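Local atomic coordinates of twin-arginine translocation pathway signal protein (Burkholderia phytofirmans, PDB entry 2RJO), a protein that probably binds a sugar in the periplasm, as the solute receptor of an ABC-type importer, and holds beta-D-galactopyranose in this crystal. Residues V111-D117 against R282-A288; S262-Q266 against W310-Y314; T125-L129 against P226-M230. All coordinates share one frame; numbering follows the deposited sequence.

Interaction 1. Residues V111-D117 against R282-A288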
loop_
_atom_site.group_PDB
_atom_site.type_symbol
_atom_site.label_atom_id
_atom_site.label_comp_id
_atom_site.label_asym_id
_atom_site.label_seq_id
_atom_site.Cartn_x
_atom_site.Cartn_y
_atom_site.Cartn_z
ATOM N N VAL A 111 12.525 9.924 -10.125
ATOM C CA VAL A 111 11.359 10.719 -10.487
ATOM C C VAL A 111 10.438 11.125 -9.347
ATOM O O VAL A 111 10.110 12.305 -9.195
ATOM C CB VAL A 111 10.523 9.996 -11.544
ATOM C CG1 VAL A 111 9.334 10.857 -11.939
ATOM C CG2 VAL A 111 11.390 9.671 -12.745
ATOM N N ALA A 112 9.996 10.162 -8.549
ATOM C CA ALA A 112 9.107 10.515 -7.458
ATOM C C ALA A 112 8.830 9.399 -6.463
ATOM O O ALA A 112 9.071 8.227 -6.730
ATOM C CB ALA A 112 7.778 11.042 -8.023
ATOM N N HIS A 113 8.336 9.805 -5.301
ATOM C CA HIS A 113 7.953 8.896 -4.236
ATOM C C HIS A 113 6.468 9.169 -4.019
ATOM O O HIS A 113 6.053 10.326 -3.898
ATOM C CB HIS A 113 8.721 9.196 -2.948
ATOM C CG HIS A 113 8.302 8.349 -1.789
ATOM N ND1 HIS A 113 8.442 6.977 -1.782
ATOM C CD2 HIS A 113 7.706 8.670 -0.617
ATOM C CE1 HIS A 113 7.951 6.491 -0.658
ATOM N NE2 HIS A 113 7.495 7.497 0.066
ATOM N N LEU A 114 5.664 8.114 -4.004
ATOM C CA LEU A 114 4.232 8.272 -3.800
ATOM C C LEU A 114 3.831 7.584 -2.507
ATOM O O LEU A 114 4.366 6.537 -2.158
ATOM C CB LEU A 114 3.450 7.650 -4.956
ATOM C CG LEU A 114 3.763 8.153 -6.365
ATOM C CD1 LEU A 114 2.820 7.457 -7.324
ATOM C CD2 LEU A 114 3.610 9.667 -6.450
ATOM N N SER A 115 2.883 8.172 -1.791
ATOM C CA SER A 115 2.447 7.579 -0.547
ATOM C C SER A 115 1.133 8.191 -0.105
ATOM O O SER A 115 0.572 9.042 -0.788
ATOM C CB SER A 115 3.511 7.793 0.531
ATOM O OG SER A 115 3.204 7.064 1.707
ATOM N N TYR A 116 0.638 7.729 1.032
ATOM C CA TYR A 116 -0.598 8.241 1.590
ATOM C C TYR A 116 -0.325 8.463 3.059
ATOM O O TYR A 116 0.604 7.869 3.620
ATOM C CB TYR A 116 -1.725 7.231 1.425
ATOM C CG TYR A 116 -2.120 6.969 0.002
ATOM C CD1 TYR A 116 -3.309 7.462 -0.503
ATOM C CD2 TYR A 116 -1.322 6.192 -0.832
ATOM C CE1 TYR A 116 -3.708 7.184 -1.807
ATOM C CE2 TYR A 116 -1.706 5.903 -2.137
ATOM C CZ TYR A 116 -2.903 6.401 -2.619
ATOM O OH TYR A 116 -3.310 6.110 -3.902
ATOM N N ASP A 117 -1.134 9.317 3.672
ATOM C CA ASP A 117 -1.018 9.651 5.085
ATOM C C ASP A 117 -1.539 8.500 5.951
ATOM O O ASP A 117 -2.720 8.473 6.314
ATOM C CB ASP A 117 -1.829 10.919 5.361
ATOM C CG ASP A 117 -1.716 11.386 6.791
ATOM O OD1 ASP A 117 -1.288 10.594 7.661
ATOM O OD2 ASP A 117 -2.073 12.557 7.046
ATOM N N ARG A 282 6.967 15.742 -6.196
ATOM C CA ARG A 282 8.162 14.901 -6.136
ATOM C C ARG A 282 7.969 13.845 -5.045
ATOM O O ARG A 282 8.307 12.680 -5.234
ATOM C CB ARG A 282 9.385 15.768 -5.837
ATOM C CG ARG A 282 10.088 16.272 -7.086
ATOM C CD ARG A 282 10.847 15.112 -7.732
ATOM N NE ARG A 282 11.770 15.578 -8.747
ATOM C CZ ARG A 282 12.937 15.011 -9.031
ATOM N NH1 ARG A 282 13.351 13.942 -8.373
ATOM N NH2 ARG A 282 13.684 15.510 -10.005
ATOM N N GLU A 283 7.438 14.278 -3.906
ATOM C CA GLU A 283 7.128 13.405 -2.773
ATOM C C GLU A 283 5.692 13.768 -2.435
ATOM O O GLU A 283 5.435 14.802 -1.820
ATOM C CB GLU A 283 8.028 13.697 -1.575
ATOM C CG GLU A 283 9.444 13.187 -1.721
ATOM C CD GLU A 283 10.210 13.213 -0.411
ATOM O OE1 GLU A 283 9.668 13.737 0.585
ATOM O OE2 GLU A 283 11.357 12.714 -0.378
ATOM N N SER A 284 4.757 12.916 -2.843
ATOM C CA SER A 284 3.342 13.197 -2.644
ATOM C C SER A 284 2.547 12.256 -1.751
ATOM O O SER A 284 2.797 11.053 -1.698
ATOM C CB SER A 284 2.649 13.235 -4.012
ATOM O OG SER A 284 3.488 13.792 -5.019
ATOM N N PHE A 285 1.591 12.828 -1.030
ATOM C CA PHE A 285 0.658 12.040 -0.231
ATOM C C PHE A 285 -0.498 12.114 -1.211
ATOM O O PHE A 285 -0.820 13.202 -1.679
ATOM C CB PHE A 285 0.267 12.746 1.070
ATOM C CG PHE A 285 0.968 12.215 2.278
ATOM C CD1 PHE A 285 0.850 12.864 3.501
ATOM C CD2 PHE A 285 1.755 11.064 2.200
ATOM C CE1 PHE A 285 1.502 12.380 4.636
ATOM C CE2 PHE A 285 2.411 10.572 3.325
ATOM C CZ PHE A 285 2.286 11.230 4.544
ATOM N N CYS A 286 -1.107 10.986 -1.550
ATOM C CA CYS A 286 -2.198 11.013 -2.515
ATOM C C CYS A 286 -3.555 10.912 -1.839
ATOM O O CYS A 286 -3.654 10.577 -0.658
ATOM C CB CYS A 286 -2.036 9.873 -3.519
ATOM S SG CYS A 286 -0.388 9.806 -4.251
ATOM N N THR A 287 -4.599 11.224 -2.588
ATOM C CA THR A 287 -5.948 11.161 -2.052
ATOM C C THR A 287 -6.441 9.732 -2.128
ATOM O O THR A 287 -6.284 9.079 -3.155
ATOM C CB THR A 287 -6.909 12.057 -2.853
ATOM O OG1 THR A 287 -6.499 13.424 -2.723
ATOM C CG2 THR A 287 -8.337 11.914 -2.337
ATOM N N ALA A 288 -7.022 9.239 -1.038
ATOM C CA ALA A 288 -7.557 7.880 -1.018
ATOM C C ALA A 288 -9.053 7.977 -0.715
ATOM O O ALA A 288 -9.543 9.055 -0.392
ATOM C CB ALA A 288 -6.846 7.058 0.037
HETATM O O HOH W 1 -5.996 7.148 -4.748
HETATM O O HOH W 2 -2.993 10.839 1.952
#
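Strand residues H113, L114 and S115 pair in parallel with E283, S284 and F285, a buried strand-to-strand contact inside the mixed sheet of one lobe, with Y116 at its C-terminal end near the sugar pocket. The backbone ladder alternates across the pair, from H113 N to R282 O at 2.9 Å, through S284 N to H113 O and S115 N to S284 O, to C286 N on S115 O at 2.7 Å. That last bond is short but bent, with 145° at the hydrogen. Beyond it, side chains take over. Y116 lays one ring face over C286 CB, 3.9 Å from the ring centroid, and A288 CB touches Y116 CD1. Water 1 lies in the ring plane at the hydroxyl and also donates to T287 O. In the type I periplasmic binding protein fold, the chain crosses from one lobe to the other here: 111-117 leads straight into helix 118-132, and D117 is the N-cap of that helix, its OD1 taking the A120 N-H. D117 N stands 3.6 Å above the centre of the F285 ring, and D117 CB lies over the same face. Water 2 accepts a hydrogen bond from D117 N and donates one to C286 O. Y116 also meets the rings of W95 and W251, both sugar-pocket residues.

Interaction 2. Residues S262-Q266 against W310-Y314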
loop_
_atom_site.group_PDB
_atom_site.type_symbol
_atom_site.label_atom_id
_atom_site.label_comp_id
_atom_site.label_asym_id
_atom_site.label_seq_id
_atom_site.Cartn_x
_atom_site.Cartn_y
_atom_site.Cartn_z
ATOM N N SER A 262 4.039 5.870 -15.488
ATOM C CA SER A 262 3.714 6.991 -16.353
ATOM C C SER A 262 4.624 8.184 -16.021
ATOM O O SER A 262 5.225 8.776 -16.916
ATOM C CB SER A 262 2.243 7.368 -16.178
ATOM O OG SER A 262 1.867 8.399 -17.065
HETATM N N MSE A 263 4.723 8.525 -14.738
HETATM C CA MSE A 263 5.579 9.629 -14.293
HETATM C C MSE A 263 7.003 9.372 -14.772
HETATM O O MSE A 263 7.651 10.239 -15.370
HETATM C CB MSE A 263 5.609 9.721 -12.764
HETATM C CG MSE A 263 4.375 10.312 -12.123
HETATM SE SE MSE A 263 4.425 10.181 -10.327
HETATM C CE MSE A 263 2.862 9.502 -10.032
ATOM N N GLY A 264 7.479 8.164 -14.490
ATOM C CA GLY A 264 8.821 7.789 -14.875
ATOM C C GLY A 264 9.080 7.870 -16.365
ATOM O O GLY A 264 10.126 8.364 -16.774
ATOM N N LEU A 265 8.137 7.394 -17.175
ATOM C CA LEU A 265 8.302 7.409 -18.619
ATOM C C LEU A 265 8.303 8.826 -19.181
ATOM O O LEU A 265 9.083 9.137 -20.086
ATOM C CB LEU A 265 7.213 6.560 -19.296
ATOM C CG LEU A 265 7.286 6.380 -20.829
ATOM C CD1 LEU A 265 8.665 5.850 -21.241
ATOM C CD2 LEU A 265 6.182 5.430 -21.297
ATOM N N GLN A 266 7.440 9.687 -18.642
ATOM C CA GLN A 266 7.369 11.061 -19.094
ATOM C C GLN A 266 8.609 11.834 -18.678
ATOM O O GLN A 266 8.974 12.819 -19.312
ATOM C CB GLN A 266 6.117 11.748 -18.556
ATOM C CG GLN A 266 4.849 11.254 -19.216
ATOM C CD GLN A 266 3.673 12.186 -19.026
ATOM O OE1 GLN A 266 3.811 13.404 -19.120
ATOM N NE2 GLN A 266 2.501 11.614 -18.776
ATOM N N TRP A 310 -3.778 7.667 -16.881
ATOM C CA TRP A 310 -2.322 7.714 -17.003
ATOM C C TRP A 310 -1.718 9.075 -17.387
ATOM O O TRP A 310 -0.673 9.467 -16.869
ATOM C CB TRP A 310 -1.889 6.654 -18.015
ATOM C CG TRP A 310 -2.483 5.268 -17.753
ATOM C CD1 TRP A 310 -2.951 4.388 -18.692
ATOM C CD2 TRP A 310 -2.609 4.596 -16.485
ATOM N NE1 TRP A 310 -3.355 3.221 -18.091
ATOM C CE2 TRP A 310 -3.158 3.321 -16.742
ATOM C CE3 TRP A 310 -2.319 4.951 -15.163
ATOM C CZ2 TRP A 310 -3.409 2.403 -15.722
ATOM C CZ3 TRP A 310 -2.572 4.037 -14.154
ATOM C CH2 TRP A 310 -3.111 2.782 -14.437
ATOM N N ASN A 311 -2.371 9.783 -18.301
ATOM C CA ASN A 311 -1.909 11.082 -18.777
ATOM C C ASN A 311 -1.923 12.195 -17.722
ATOM O O ASN A 311 -1.078 13.089 -17.736
ATOM C CB ASN A 311 -2.777 11.526 -19.966
ATOM C CG ASN A 311 -4.280 11.499 -19.640
ATOM O OD1 ASN A 311 -4.938 10.439 -19.695
ATOM N ND2 ASN A 311 -4.824 12.664 -19.275
ATOM N N ASN A 312 -2.891 12.142 -16.819
ATOM C CA ASN A 312 -3.057 13.156 -15.781
ATOM C C ASN A 312 -2.249 12.835 -14.515
ATOM O O ASN A 312 -2.816 12.490 -13.479
ATOM C CB ASN A 312 -4.535 13.247 -15.429
ATOM C CG ASN A 312 -4.908 14.585 -14.868
ATOM O OD1 ASN A 312 -4.238 15.104 -13.975
ATOM N ND2 ASN A 312 -5.989 15.161 -15.387
ATOM N N LEU A 313 -0.932 12.997 -14.600
ATOM C CA LEU A 313 -0.006 12.690 -13.510
ATOM C C LEU A 313 -0.254 13.163 -12.072
ATOM O O LEU A 313 -0.059 12.387 -11.137
ATOM C CB LEU A 313 1.411 13.118 -13.917
ATOM C CG LEU A 313 1.919 12.561 -15.255
ATOM C CD1 LEU A 313 3.380 12.945 -15.470
ATOM C CD2 LEU A 313 1.766 11.059 -15.256
ATOM N N TYR A 314 -0.657 14.413 -11.871
ATOM C CA TYR A 314 -0.847 14.918 -10.508
ATOM C C TYR A 314 -2.297 15.142 -10.118
ATOM O O TYR A 314 -2.601 16.000 -9.284
ATOM C CB TYR A 314 -0.066 16.230 -10.328
ATOM C CG TYR A 314 1.283 16.194 -10.987
ATOM C CD1 TYR A 314 2.287 15.353 -10.511
ATOM C CD2 TYR A 314 1.527 16.924 -12.149
ATOM C CE1 TYR A 314 3.497 15.224 -11.179
ATOM C CE2 TYR A 314 2.742 16.803 -12.832
ATOM C CZ TYR A 314 3.718 15.946 -12.340
ATOM O OH TYR A 314 4.898 15.771 -13.025
#
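The Q266 amide turns one flat face to the branched end of L313: CD1 sits above the amide carbon, 3.6 Å from Q266 CD, and CD2 lies above the plane just beyond the nitrogen, 3.6 Å from Q266 NE2. On its other flank L313 meets a second flat group, its own neighbour, with L313 CB about 3.9 Å above the centre of one face of the Y314 ring. The third flat group, the W310 indole, leads away from this contact and meets F30 of helix 18-34 edge-to-face, while S33 of that helix also touches it.

What joins the two segments polarly is the S262 hydroxyl. OG donates to W310 O at 2.8 Å, approaching from above the carbonyl plane, about 45° out of it, with a C=O...donor angle of 129°, so it is not directed at a lone pair. With OG anti to the S262 backbone N (chi1 -176°), the hydroxyl reaches out from the helix toward the loop. The same oxygen has L313 CD2 at 3.2 Å, a tight approach for a methyl.

In fold terms, the long link between helix 296-302 and the antiparallel strand 317-320 passes over helix 253-268, and L313 is the side chain it points at this helix. An inverse gamma turn centred on N312, with a weak bond from L313 N to N311 O, bends the chain just before it. The leucine is met by S262 and Q266, one helical turn apart, and by M263 beside them. M263, present as selenomethionine, runs past L313 in the opposite direction, its CG 4.1 Å from L313 CD2, and goes on to touch V111 and L114 of strand 110-115.

Interaction 3. Residues T125-L129 against P226-M230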
loop_
_atom_site.group_PDB
_atom_site.type_symbol
_atom_site.label_atom_id
_atom_site.label_comp_id
_atom_site.label_asym_id
_atom_site.label_seq_id
_atom_site.Cartn_x
_atom_site.Cartn_y
_atom_site.Cartn_z
ATOM N N THR A 125 -9.854 4.523 10.211
ATOM C CA THR A 125 -10.432 3.184 10.309
ATOM C C THR A 125 -10.599 2.779 11.773
ATOM O O THR A 125 -11.561 2.097 12.136
ATOM C CB THR A 125 -9.555 2.129 9.576
ATOM O OG1 THR A 125 -8.315 1.950 10.274
ATOM C CG2 THR A 125 -9.275 2.572 8.155
ATOM N N ALA A 126 -9.666 3.212 12.613
ATOM C CA ALA A 126 -9.711 2.909 14.032
ATOM C C ALA A 126 -10.874 3.642 14.688
ATOM O O ALA A 126 -11.532 3.107 15.586
ATOM C CB ALA A 126 -8.405 3.324 14.694
ATOM N N THR A 127 -11.119 4.876 14.257
ATOM C CA THR A 127 -12.211 5.651 14.828
ATOM C C THR A 127 -13.549 5.020 14.466
ATOM O O THR A 127 -14.450 4.944 15.296
ATOM C CB THR A 127 -12.181 7.106 14.329
ATOM O OG1 THR A 127 -11.058 7.775 14.914
ATOM C CG2 THR A 127 -13.455 7.843 14.714
ATOM N N GLN A 128 -13.672 4.566 13.224
ATOM C CA GLN A 128 -14.902 3.932 12.771
ATOM C C GLN A 128 -15.125 2.638 13.538
ATOM O O GLN A 128 -16.256 2.316 13.900
ATOM C CB GLN A 128 -14.830 3.626 11.277
ATOM C CG GLN A 128 -16.029 2.846 10.758
ATOM C CD GLN A 128 -17.331 3.630 10.867
ATOM O OE1 GLN A 128 -17.566 4.584 10.115
ATOM N NE2 GLN A 128 -18.181 3.234 11.814
ATOM N N LEU A 129 -14.042 1.896 13.764
ATOM C CA LEU A 129 -14.107 0.639 14.490
ATOM C C LEU A 129 -14.582 0.858 15.929
ATOM O O LEU A 129 -15.450 0.139 16.428
ATOM C CB LEU A 129 -12.733 -0.031 14.493
ATOM C CG LEU A 129 -12.601 -1.297 15.338
ATOM C CD1 LEU A 129 -13.420 -2.419 14.710
ATOM C CD2 LEU A 129 -11.140 -1.706 15.452
ATOM N N PRO A 226 -16.612 -6.702 14.842
ATOM C CA PRO A 226 -16.224 -5.742 13.803
ATOM C C PRO A 226 -14.722 -5.733 13.525
ATOM O O PRO A 226 -13.900 -5.772 14.438
ATOM C CB PRO A 226 -16.729 -4.418 14.362
ATOM C CG PRO A 226 -16.565 -4.594 15.823
ATOM C CD PRO A 226 -17.108 -5.992 16.034
ATOM N N VAL A 227 -14.374 -5.684 12.247
ATOM C CA VAL A 227 -12.983 -5.684 11.833
ATOM C C VAL A 227 -12.762 -4.627 10.774
ATOM O O VAL A 227 -13.672 -4.327 9.999
ATOM C CB VAL A 227 -12.600 -7.036 11.231
ATOM C CG1 VAL A 227 -11.101 -7.086 10.975
ATOM C CG2 VAL A 227 -13.045 -8.159 12.153
ATOM N N THR A 228 -11.563 -4.051 10.749
ATOM C CA THR A 228 -11.227 -3.052 9.741
ATOM C C THR A 228 -9.893 -3.378 9.070
ATOM O O THR A 228 -9.051 -4.075 9.637
ATOM C CB THR A 228 -11.137 -1.637 10.328
ATOM O OG1 THR A 228 -10.113 -1.587 11.328
ATOM C CG2 THR A 228 -12.468 -1.224 10.919
ATOM N N GLY A 229 -9.715 -2.871 7.856
ATOM C CA GLY A 229 -8.494 -3.114 7.116
ATOM C C GLY A 229 -8.071 -1.875 6.355
ATOM O O GLY A 229 -8.436 -0.765 6.733
HETATM N N MSE A 230 -7.298 -2.058 5.294
HETATM C CA MSE A 230 -6.832 -0.949 4.473
HETATM C C MSE A 230 -6.268 -1.489 3.175
HETATM O O MSE A 230 -5.504 -2.444 3.188
HETATM C CB MSE A 230 -5.762 -0.116 5.209
HETATM C CG MSE A 230 -6.340 1.051 6.008
HETATM SE SE MSE A 230 -5.130 2.154 6.807
HETATM C CE MSE A 230 -5.080 1.458 8.426
HETATM O O HOH W 3 -7.920 -0.848 9.749
#
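P226 meets L129 at the start of the short strand 227-228: L129 CD1 is 3.4 Å from P226 O and also touches the proline ring, 3.9 Å from P226 CB. The leucine gets there with CG anti to its own backbone N (chi1 174°), which swings the branched end toward the strand. After V227, which points away, T228 turns toward the helix, and its methyl CG2 packs against both T125 O and L129 CB, 3.8 Å from the latter.

T228 OG1 lies 4.1 Å from T125 OG1, too far for a direct bond, and water 3 bridges the gap. The water accepts from both hydroxyls, at 2.9 Å from T125 OG1 and 2.8 Å from T228 OG1, and donates to G229 O. The T125 methyl CG2 rests against that same carbonyl. M230, a selenomethionine, follows: its CG lies beside T125 CG2, and its chain bends at chi3 (-96°) to bring CE 3.8 Å from T125 OG1.

This is helix 118-132 packed on the last strand of the four-stranded parallel run in the second lobe, with V246 and A247 bonded along that strand's far side and W202 of the adjoining strand also touching T228, L129 and M230. T125 OG1 has weak further bonds with W202 NE1 and G122 O. The direct contacts are therefore van der Waals, mostly made by methyls, and one water links the two threonine hydroxyls and G229 O, the polar tie between the segments.

In the fold
Interactions 1 and 2 belong to the same lobe, their centres about 13 Å apart, and they touch: L114 CD1 is 3.4 Å from M263 CE, and V111 CG2 packs on G264 CA. Helix 253-268 thus lies between the C-terminal link and the sheet. Interaction 3 lies in the other lobe, about 23 Å from interaction 1 and about 32 Å from interaction 2, between centres. The chain itself joins them, since strand 110-115 runs into helix 118-132. The galactose sits between the lobes, about 8 Å from the side chain of Y116 and about 6 Å from that of M230, so interactions 1 and 3 flank the pocket, whereas interaction 2 lies farther out.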